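PDB 1FMB: EIAV protease from Equine infectious anemia virus, which cleaves peptide bonds as a retroviral aspartyl protease, working as a dimer, and probably processes the viral polyproteins into their mature parts. Local coordinates for residues D29-T34 against G91-Q96; V60-T65 against R79-D84; I15-L20 against L41-R46. The protein carries 1 engineered substitution. One frame throughout, in Å; residues are numbered along the deposited sequence.

Contact 1 (D29-T34 against G91-Q96); sequences DTSVLT and GRDILQ. With HYB ([2-(2-methyl-propane-2-sulfonylmethyl)-3-naphthalen-1-yl-propionyl-valinyl]-phenylalaninol), chain B.
D29 and R92 meet through charge, and S31 meets the start of helix 92-97 through its hydroxyl. In the salt bridge the R92 and D29 side chains run alongside each other in the same direction. R92 NH2 donates to D29 OD1 over 2.9 Å, and the acceptor lies at the edge of the guanidinium, nearly in its plane. The carboxylate and guanidinium planes are 71° apart, and NH2 meets OD1 from above the carboxylate plane. D29 OD2 makes a second salt bridge, to R8 of the second subunit, and R92 NH1 donates to the backbone O of L5 there, so the pair is part of the dimer interface.

Hydrogen bonds to S31 form the other group. With OG anti to its own carbonyl carbon (chi1 -68°), the hydroxyl accepts from G91 N at 2.9 Å and donates to D93 OD1 at 2.8 Å, on the syn side of the carboxylate. A water lies 2.6 Å from T30 OG1, donates to S31 O and reaches D93 OD2 weakly.

The methyl CD1 of I94 packs beside S31, 3.5 Å from its OG.

Within this contact the inhibitor is held by a backbone N-H: D29 N donates to HYB O33 at 2.8 Å, almost straight at 172°, while the T30 methyl CG2 packs on the ligand's tert-butyl carbon C37. HYB is also hydrogen-bonded to G27, G54 and D25 of the second subunit. This pattern is characteristic of retroviral proteases, in which an arginine at the start of the C-terminal helix pairs with the aspartate next to the substrate cleft. The chemistry implies that R92, together with R8 across the interface, would probably favour the charged form of D29, whose backbone N is bonded to the inhibitor.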
loop_
_atom_site.group_PDB
_atom_site.type_symbol
_atom_site.label_atom_id
_atom_site.label_comp_id
_atom_site.label_asym_id
_atom_site.label_seq_id
_atom_site.Cartn_x
_atom_site.Cartn_y
_atom_site.Cartn_z
ATOM N N ASP A 29 2.747 5.867 3.655
ATOM C CA ASP A 29 3.008 7.310 3.735
ATOM C C ASP A 29 4.452 7.696 3.465
ATOM O O ASP A 29 4.713 8.797 2.985
ATOM C CB ASP A 29 2.735 7.883 5.121
ATOM C CG ASP A 29 1.273 7.829 5.525
ATOM O OD1 ASP A 29 0.347 7.638 4.702
ATOM O OD2 ASP A 29 1.059 8.097 6.743
ATOM N N THR A 30 5.298 6.703 3.725
ATOM C CA THR A 30 6.717 6.960 3.600
ATOM C C THR A 30 7.389 5.719 3.068
ATOM O O THR A 30 6.837 4.625 2.930
ATOM C CB THR A 30 7.176 7.363 5.042
ATOM O OG1 THR A 30 8.521 7.836 4.906
ATOM C CG2 THR A 30 7.139 6.167 5.972
ATOM N N SER A 31 8.594 5.905 2.588
ATOM C CA SER A 31 9.353 4.808 1.916
ATOM C C SER A 31 10.248 4.055 2.913
ATOM O O SER A 31 10.850 4.689 3.775
ATOM C CB SER A 31 10.176 5.517 0.892
ATOM O OG SER A 31 9.379 6.080 -0.150
ATOM N N VAL A 32 10.387 2.755 2.723
ATOM C CA VAL A 32 11.159 1.921 3.635
ATOM C C VAL A 32 12.026 0.915 2.889
ATOM O O VAL A 32 11.626 0.174 2.008
ATOM C CB VAL A 32 10.142 1.089 4.468
ATOM C CG1 VAL A 32 10.895 0.345 5.604
ATOM C CG2 VAL A 32 9.150 2.048 5.148
ATOM N N LEU A 33 13.281 0.906 3.268
ATOM C CA LEU A 33 14.238 -0.072 2.688
ATOM C C LEU A 33 14.269 -1.222 3.711
ATOM O O LEU A 33 14.339 -1.022 4.952
ATOM C CB LEU A 33 15.488 0.775 2.755
ATOM C CG LEU A 33 16.812 0.456 2.115
ATOM C CD1 LEU A 33 16.570 0.213 0.617
ATOM C CD2 LEU A 33 17.743 1.629 2.405
ATOM N N THR A 34 14.295 -2.425 3.132
ATOM C CA THR A 34 14.433 -3.600 4.023
ATOM C C THR A 34 15.875 -3.591 4.531
ATOM O O THR A 34 16.828 -3.067 3.943
ATOM C CB THR A 34 14.140 -4.934 3.344
ATOM O OG1 THR A 34 15.162 -5.264 2.347
ATOM C CG2 THR A 34 12.846 -5.038 2.576
ATOM N N GLY A 91 6.999 4.772 -1.023
ATOM C CA GLY A 91 5.675 5.262 -0.645
ATOM C C GLY A 91 5.443 6.639 -1.297
ATOM O O GLY A 91 6.238 7.134 -2.094
ATOM N N ARG A 92 4.446 7.334 -0.763
ATOM C CA ARG A 92 3.965 8.607 -1.314
ATOM C C ARG A 92 4.988 9.722 -1.329
ATOM O O ARG A 92 4.939 10.558 -2.245
ATOM C CB ARG A 92 2.644 9.016 -0.609
ATOM C CG ARG A 92 1.468 8.036 -0.930
ATOM C CD ARG A 92 0.159 8.723 -0.400
ATOM N NE ARG A 92 0.147 8.918 1.038
ATOM C CZ ARG A 92 0.439 10.009 1.735
ATOM N NH1 ARG A 92 0.748 11.191 1.134
ATOM N NH2 ARG A 92 0.409 10.057 3.073
ATOM N N ASP A 93 5.865 9.763 -0.337
ATOM C CA ASP A 93 6.872 10.813 -0.315
ATOM C C ASP A 93 7.734 10.729 -1.548
ATOM O O ASP A 93 7.849 11.738 -2.237
ATOM C CB ASP A 93 7.708 10.768 0.975
ATOM C CG ASP A 93 8.417 9.433 1.180
ATOM O OD1 ASP A 93 8.059 8.379 0.654
ATOM O OD2 ASP A 93 9.431 9.382 1.902
ATOM N N ILE A 94 8.227 9.555 -1.943
ATOM C CA ILE A 94 9.064 9.426 -3.128
ATOM C C ILE A 94 8.258 9.337 -4.401
ATOM O O ILE A 94 8.649 9.826 -5.482
ATOM C CB ILE A 94 10.036 8.227 -2.923
ATOM C CG1 ILE A 94 11.065 8.652 -1.889
ATOM C CG2 ILE A 94 10.785 8.030 -4.248
ATOM C CD1 ILE A 94 12.153 7.660 -1.546
ATOM N N LEU A 95 7.069 8.723 -4.378
ATOM C CA LEU A 95 6.212 8.686 -5.547
ATOM C C LEU A 95 5.851 10.101 -6.030
ATOM O O LEU A 95 5.753 10.333 -7.227
ATOM C CB LEU A 95 4.940 7.903 -5.205
ATOM C CG LEU A 95 5.122 6.392 -5.107
ATOM C CD1 LEU A 95 3.799 5.701 -4.811
ATOM C CD2 LEU A 95 5.799 5.740 -6.310
ATOM N N GLN A 96 5.582 11.036 -5.123
ATOM C CA GLN A 96 5.241 12.425 -5.417
ATOM C C GLN A 96 6.435 13.072 -6.113
ATOM O O GLN A 96 6.327 13.758 -7.158
ATOM C CB GLN A 96 4.873 13.173 -4.135
ATOM C CG GLN A 96 4.403 14.599 -4.345
ATOM C CD GLN A 96 4.038 15.338 -3.063
ATOM O OE1 GLN A 96 4.001 14.744 -1.990
ATOM N NE2 GLN A 96 3.781 16.640 -3.163
HETATM S S1 HYB B . 3.273 5.131 9.492
HETATM O O2 HYB B . 2.806 4.635 10.757
HETATM O O3 HYB B . 4.257 4.377 8.786
HETATM C C4 HYB B . -2.892 4.052 11.275
HETATM C C5 HYB B . -1.615 3.588 11.374
HETATM C C6 HYB B . -0.733 3.628 10.222
HETATM C C7 HYB B . -1.172 4.128 9.048
HETATM C C8 HYB B . -2.575 4.635 8.900
HETATM C C9 HYB B . -3.390 4.587 10.038
HETATM C C10 HYB B . -4.739 5.077 9.971
HETATM C C11 HYB B . -5.220 5.575 8.789
HETATM C C12 HYB B . -4.395 5.616 7.631
HETATM C C13 HYB B . -3.079 5.149 7.700
HETATM O O14 HYB B . -1.138 0.399 2.746
HETATM C C15 HYB B . -0.683 -0.925 3.209
HETATM N N16 HYB B . 0.538 0.277 4.931
HETATM C C17 HYB B . -0.485 -0.765 4.742
HETATM C C18 HYB B . -1.781 -0.289 5.442
HETATM C C19 HYB B . -1.889 -0.345 6.952
HETATM C C20 HYB B . -1.630 0.750 7.784
HETATM C C21 HYB B . -1.789 0.704 9.175
HETATM C C22 HYB B . -2.219 -0.492 9.762
HETATM C C23 HYB B . -2.509 -1.589 8.955
HETATM C C24 HYB B . -2.345 -1.523 7.569
HETATM N N25 HYB B . 2.050 2.122 6.835
HETATM C C26 HYB B . 2.616 1.356 5.694
HETATM C C27 HYB B . 1.708 0.068 5.640
HETATM O O28 HYB B . 2.002 -1.023 6.100
HETATM C C29 HYB B . 4.123 1.029 5.835
HETATM C C30 HYB B . 4.560 -0.044 4.824
HETATM C C31 HYB B . 4.885 2.363 5.659
HETATM C C32 HYB B . 1.807 3.461 6.810
HETATM O O33 HYB B . 2.008 4.167 5.814
HETATM C C34 HYB B . 1.167 4.040 8.090
HETATM C C35 HYB B . -0.339 4.195 7.755
HETATM C C36 HYB B . 1.801 5.402 8.519
HETATM C C37 HYB B . 4.601 7.369 8.447
HETATM C C38 HYB B . 4.005 6.799 9.760
HETATM C C39 HYB B . 5.189 6.573 10.731
HETATM C C40 HYB B . 2.953 7.747 10.386
HETATM O O HOH W 1 11.029 7.603 4.392
#

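Contact 2 (V60-T65 against R79-D84); sequences VETFST and RMLVAD
The beta hairpin of strands 58-71 and 74-83, part of the curled sheet of the retroviral protease fold, supplies this contact, in which F63 to T65 pair with M80 to V82. F63 and V82 form an antiparallel hydrogen-bonded pair: V82 N donates to F63 O at 2.7 Å, and F63 N returns a longer bond of 3.3 Å to V82 O. T65 and M80 repeat the pattern, with T65 N to M80 O at 2.9 Å. Between them lies the non-hydrogen-bonded pair S64 and L81, whose alpha carbons are 4.2 Å apart.

The side chains alternate across the sheet. F63, T65, M80 and V82 share one face, where the F63 ring lies across V82 in a CH-pi contact: V82 CB stands 3.6 Å from the ring centroid, 17° off its normal and offset toward the rim. A chi1 of 52° sets CG between the backbone N and carbonyl carbon of F63, and this swings the ring over its neighbour. V82 CG2 then touches both F63 CE1 and T65 CG2. Helix 35-40 packs on this face, Y38 meeting the F63 ring edge-to-face.

The opposite face carries S64 and L81, with L81 CD2 3.8 Å from S64 CB. R79, bent at chi2 and chi3, brings NH1 to S64 OG at 2.6 Å, a weak bond because its angle is only 126°; the guanidinium also makes a cation-pi contact with Y48. Toward the flap, V60 CG1 packs on A83 CB at 4.0 Å, and a water bridges E61 O to D84 N.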
loop_
_atom_site.group_PDB
_atom_site.type_symbol
_atom_site.label_atom_id
_atom_site.label_comp_id
_atom_site.label_asym_id
_atom_site.label_seq_id
_atom_site.Cartn_x
_atom_site.Cartn_y
_atom_site.Cartn_z
ATOM N N VAL A 60 6.749 -1.470 14.130
ATOM C CA VAL A 60 8.083 -2.067 13.980
ATOM C C VAL A 60 9.086 -0.921 14.053
ATOM O O VAL A 60 8.863 0.173 13.546
ATOM C CB VAL A 60 7.990 -2.761 12.607
ATOM C CG1 VAL A 60 9.308 -2.700 11.884
ATOM C CG2 VAL A 60 7.456 -4.176 12.822
ATOM N N GLU A 61 10.220 -1.151 14.727
ATOM C CA GLU A 61 11.241 -0.136 14.904
ATOM C C GLU A 61 11.939 0.216 13.593
ATOM O O GLU A 61 12.032 -0.609 12.724
ATOM C CB GLU A 61 12.365 -0.608 15.866
ATOM C CG GLU A 61 11.842 -0.403 17.296
ATOM C CD GLU A 61 12.699 -1.025 18.390
ATOM O OE1 GLU A 61 13.957 -0.996 18.287
ATOM O OE2 GLU A 61 12.055 -1.511 19.360
ATOM N N THR A 62 12.348 1.459 13.474
ATOM C CA THR A 62 13.053 1.830 12.257
ATOM C C THR A 62 14.278 2.700 12.552
ATOM O O THR A 62 14.351 3.213 13.684
ATOM C CB THR A 62 12.140 2.801 11.476
ATOM O OG1 THR A 62 11.645 3.907 12.256
ATOM C CG2 THR A 62 11.026 1.974 10.873
ATOM N N PHE A 63 15.140 2.822 11.548
ATOM C CA PHE A 63 16.190 3.837 11.674
ATOM C C PHE A 63 16.103 4.581 10.319
ATOM O O PHE A 63 15.500 3.982 9.425
ATOM C CB PHE A 63 17.603 3.445 11.877
ATOM C CG PHE A 63 18.279 2.487 10.992
ATOM C CD1 PHE A 63 18.963 2.922 9.865
ATOM C CD2 PHE A 63 18.259 1.153 11.346
ATOM C CE1 PHE A 63 19.640 1.981 9.104
ATOM C CE2 PHE A 63 18.915 0.207 10.560
ATOM C CZ PHE A 63 19.604 0.641 9.440
ATOM N N SER A 64 16.563 5.794 10.202
ATOM C CA SER A 64 16.514 6.485 8.905
ATOM C C SER A 64 17.965 6.561 8.384
ATOM O O SER A 64 18.940 6.564 9.149
ATOM C CB SER A 64 15.787 7.795 8.902
ATOM O OG SER A 64 16.428 8.779 9.628
ATOM N N THR A 65 18.088 6.728 7.066
ATOM C CA THR A 65 19.440 6.792 6.445
ATOM C C THR A 65 19.382 7.607 5.176
ATOM O O THR A 65 18.371 7.545 4.470
ATOM C CB THR A 65 19.936 5.361 6.204
ATOM O OG1 THR A 65 21.351 5.353 5.924
ATOM C CG2 THR A 65 19.267 4.568 5.064
ATOM N N ARG A 79 15.886 10.909 2.723
ATOM C CA ARG A 79 16.139 9.953 3.756
ATOM C C ARG A 79 15.106 8.833 3.571
ATOM O O ARG A 79 13.974 9.116 3.136
ATOM C CB ARG A 79 16.008 10.468 5.175
ATOM C CG ARG A 79 17.326 11.127 5.576
ATOM C CD ARG A 79 17.694 10.660 6.968
ATOM N NE ARG A 79 18.311 11.734 7.732
ATOM C CZ ARG A 79 17.908 11.994 8.981
ATOM N NH1 ARG A 79 16.932 11.332 9.595
ATOM N NH2 ARG A 79 18.511 12.989 9.628
ATOM N N MET A 80 15.463 7.587 3.845
ATOM C CA MET A 80 14.540 6.487 3.733
ATOM C C MET A 80 14.597 5.764 5.091
ATOM O O MET A 80 15.671 5.751 5.696
ATOM C CB MET A 80 15.004 5.421 2.735
ATOM C CG MET A 80 14.400 5.675 1.365
ATOM S SD MET A 80 14.861 4.423 0.165
ATOM C CE MET A 80 13.567 3.167 0.158
ATOM N N LEU A 81 13.476 5.213 5.523
ATOM C CA LEU A 81 13.540 4.441 6.768
ATOM C C LEU A 81 14.088 3.059 6.450
ATOM O O LEU A 81 14.090 2.601 5.269
ATOM C CB LEU A 81 12.119 4.239 7.330
ATOM C CG LEU A 81 11.386 5.567 7.590
ATOM C CD1 LEU A 81 10.008 5.301 8.177
ATOM C CD2 LEU A 81 12.221 6.424 8.533
ATOM N N VAL A 82 14.648 2.338 7.410
ATOM C CA VAL A 82 15.167 0.963 7.241
ATOM C C VAL A 82 14.447 0.062 8.267
ATOM O O VAL A 82 14.335 0.417 9.460
ATOM C CB VAL A 82 16.686 0.894 7.435
ATOM C CG1 VAL A 82 17.101 -0.540 7.198
ATOM C CG2 VAL A 82 17.392 1.893 6.513
ATOM N N ALA A 83 13.879 -1.067 7.869
ATOM C CA ALA A 83 13.167 -1.932 8.835
ATOM C C ALA A 83 13.140 -3.367 8.409
ATOM O O ALA A 83 13.356 -3.679 7.212
ATOM C CB ALA A 83 11.736 -1.366 9.039
ATOM N N ASP A 84 12.970 -4.335 9.386
ATOM C CA ASP A 84 12.968 -5.717 8.900
ATOM C C ASP A 84 11.610 -6.090 8.308
ATOM O O ASP A 84 10.827 -6.784 8.976
ATOM C CB ASP A 84 13.165 -6.675 10.088
ATOM C CG ASP A 84 14.631 -6.675 10.488
ATOM O OD1 ASP A 84 15.500 -6.607 9.603
ATOM O OD2 ASP A 84 14.920 -6.768 11.701
HETATM O O HOH W 2 12.827 -3.385 12.063
#

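Contact 3 (I15-L20 against L41-R46); sequences INDTPL and LKYRGR
The hydroxyl OG1 of T18 is held from two directions: K42 N donates to it at 3.0 Å and nearly straight (164°), and it donates in turn to N16 O within its own turn, also at 3.0 Å. That second bond approaches N16 O from above the carbonyl plane, away from the lone pairs. The first torsion of T18, -51°, puts OG1 anti to the carbonyl carbon and aims it at the K42 backbone. The K42 chain slides past the threonine in the opposite direction, with CG 3.2 Å from OG1.

The N16 side chain makes a second polar link. Its amide ND2 donates to Y43 O at 3.0 Å, again from above the carbonyl plane, and also makes a weak bond to a water that accepts from G45 N. The other amide atom, OD1, accepts from T68 N, so one asparagine joins the loop 41-46 to strand 58-71. The type I' turn from I15 to T18 places these groups: the tight reversal between the two strands of its hairpin turns N16, D17 and T18 toward the loop.

Charge plays a lesser part. D17 OD2 stays 4.1 Å from K42 NZ, beyond a salt bridge, and lies at the edge of the Y43 ring, near its plane. The apolar part of the contact belongs to L41. Its methyl CD2 meets L20 CD1 at 4.0 Å, the two chains crossing at about a right angle, and touches I15 CG2 as well.

Around this site, I15 rests on V67 and I69 of strand 58-71, while L20 packs against H37 and R40 of helix 35-40. The turn joining strands 10-15 and 18-24 is thereby fastened to the loop that leaves that helix.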
loop_
_atom_site.group_PDB
_atom_site.type_symbol
_atom_site.label_atom_id
_atom_site.label_comp_id
_atom_site.label_asym_id
_atom_site.label_seq_id
_atom_site.Cartn_x
_atom_site.Cartn_y
_atom_site.Cartn_z
ATOM N N ILE A 15 19.377 2.783 -5.833
ATOM C CA ILE A 15 19.441 3.497 -4.578
ATOM C C ILE A 15 20.929 3.466 -4.221
ATOM O O ILE A 15 21.515 2.353 -4.150
ATOM C CB ILE A 15 18.586 2.774 -3.518
ATOM C CG1 ILE A 15 17.162 2.815 -4.069
ATOM C CG2 ILE A 15 18.802 3.509 -2.179
ATOM C CD1 ILE A 15 16.011 2.109 -3.359
ATOM N N ASN A 16 21.574 4.570 -4.005
ATOM C CA ASN A 16 23.013 4.626 -3.679
ATOM C C ASN A 16 23.763 3.693 -4.641
ATOM O O ASN A 16 24.521 2.789 -4.287
ATOM C CB ASN A 16 23.341 4.208 -2.240
ATOM C CG ASN A 16 22.846 5.239 -1.231
ATOM O OD1 ASN A 16 22.234 6.232 -1.659
ATOM N ND2 ASN A 16 23.117 5.073 0.065
ATOM N N ASP A 17 23.506 3.879 -5.928
ATOM C CA ASP A 17 24.134 3.116 -7.000
ATOM C C ASP A 17 23.921 1.623 -7.087
ATOM O O ASP A 17 24.699 0.887 -7.684
ATOM C CB ASP A 17 25.668 3.088 -6.783
ATOM C CG ASP A 17 26.252 4.288 -7.491
ATOM O OD1 ASP A 17 25.487 5.257 -7.652
ATOM O OD2 ASP A 17 27.445 4.165 -7.845
ATOM N N THR A 18 22.888 1.106 -6.481
ATOM C CA THR A 18 22.633 -0.321 -6.443
ATOM C C THR A 18 21.236 -0.539 -6.995
ATOM O O THR A 18 20.312 0.075 -6.449
ATOM C CB THR A 18 22.520 -0.632 -4.926
ATOM O OG1 THR A 18 23.688 -0.065 -4.256
ATOM C CG2 THR A 18 22.431 -2.091 -4.639
ATOM N N PRO A 19 21.118 -1.329 -8.033
ATOM C CA PRO A 19 19.809 -1.629 -8.643
ATOM C C PRO A 19 18.980 -2.482 -7.683
ATOM O O PRO A 19 19.431 -3.548 -7.188
ATOM C CB PRO A 19 20.169 -2.205 -10.007
ATOM C CG PRO A 19 21.525 -2.824 -9.784
ATOM C CD PRO A 19 22.215 -2.015 -8.711
ATOM N N LEU A 20 17.762 -1.972 -7.340
ATOM C CA LEU A 20 16.923 -2.779 -6.410
ATOM C C LEU A 20 15.500 -2.834 -6.968
ATOM O O LEU A 20 15.066 -1.803 -7.469
ATOM C CB LEU A 20 16.768 -2.027 -5.063
ATOM C CG LEU A 20 18.031 -1.993 -4.165
ATOM C CD1 LEU A 20 17.785 -1.258 -2.845
ATOM C CD2 LEU A 20 18.408 -3.415 -3.832
ATOM N N LEU A 41 23.709 -2.254 -0.102
ATOM C CA LEU A 41 23.988 -1.038 -0.839
ATOM C C LEU A 41 25.489 -0.884 -1.056
ATOM O O LEU A 41 26.292 -1.165 -0.164
ATOM C CB LEU A 41 23.432 0.173 -0.074
ATOM C CG LEU A 41 21.911 0.232 0.125
ATOM C CD1 LEU A 41 21.593 1.527 0.850
ATOM C CD2 LEU A 41 21.049 0.196 -1.152
ATOM N N LYS A 42 25.898 -0.354 -2.196
ATOM C CA LYS A 42 27.341 -0.148 -2.500
ATOM C C LYS A 42 27.872 0.918 -1.568
ATOM O O LYS A 42 29.014 0.785 -1.104
ATOM C CB LYS A 42 27.437 0.280 -3.989
ATOM C CG LYS A 42 26.770 -0.870 -4.745
ATOM C CD LYS A 42 27.112 -1.120 -6.196
ATOM C CE LYS A 42 28.555 -0.799 -6.568
ATOM N NZ LYS A 42 28.899 0.634 -6.303
ATOM N N TYR A 43 27.054 1.917 -1.207
ATOM C CA TYR A 43 27.495 2.949 -0.300
ATOM C C TYR A 43 26.362 3.167 0.718
ATOM O O TYR A 43 25.264 3.045 0.199
ATOM C CB TYR A 43 27.665 4.317 -0.978
ATOM C CG TYR A 43 28.615 4.270 -2.145
ATOM C CD1 TYR A 43 29.985 4.134 -1.836
ATOM C CD2 TYR A 43 28.227 4.365 -3.467
ATOM C CE1 TYR A 43 30.965 4.089 -2.811
ATOM C CE2 TYR A 43 29.213 4.329 -4.452
ATOM C CZ TYR A 43 30.553 4.193 -4.127
ATOM O OH TYR A 43 31.486 4.156 -5.136
ATOM N N ARG A 44 26.700 3.480 1.939
ATOM C CA ARG A 44 25.676 3.748 2.960
ATOM C C ARG A 44 26.072 4.998 3.731
ATOM O O ARG A 44 27.265 5.172 3.990
ATOM C CB ARG A 44 25.694 2.607 4.004
ATOM C CG ARG A 44 24.775 1.469 3.647
ATOM C CD ARG A 44 25.052 0.264 4.551
ATOM N NE ARG A 44 26.454 -0.100 4.360
ATOM C CZ ARG A 44 26.808 -0.804 3.286
ATOM N NH1 ARG A 44 25.813 -1.413 2.632
ATOM N NH2 ARG A 44 28.106 -0.912 3.010
ATOM N N GLY A 45 25.126 5.845 4.132
ATOM C CA GLY A 45 25.428 7.033 4.930
ATOM C C GLY A 45 25.116 6.581 6.394
ATOM O O GLY A 45 24.858 5.406 6.604
ATOM N N ARG A 46 25.101 7.537 7.284
ATOM C CA ARG A 46 24.851 7.265 8.684
ATOM C C ARG A 46 23.432 6.747 8.880
ATOM O O ARG A 46 22.549 6.722 8.024
ATOM C CB ARG A 46 25.205 8.480 9.510
HETATM O O HOH W 3 22.639 5.228 3.321
#

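In the fold
From the N terminus, segment 15-20, with its turn and the start of strand 18-24, comes first; 41-46 closes contact 3 after the chain has passed through 29-34 and helix 35-40. Contact 1 opens inside that loop and closes only at 91-96, so contacts 1 and 3 cross. Contact 2, a hairpin closure, is nested within the long loop of contact 1 and follows contact 3 in series. Strand 32-34 runs beside strand 74-83, coupling contacts 1 and 2 through L33 backbone bonds to L81 and A83. L33 also packs on L20 and L41 of contact 3, and T65 OG1 bonds R46 O, tying the hairpin to the loop 41-46.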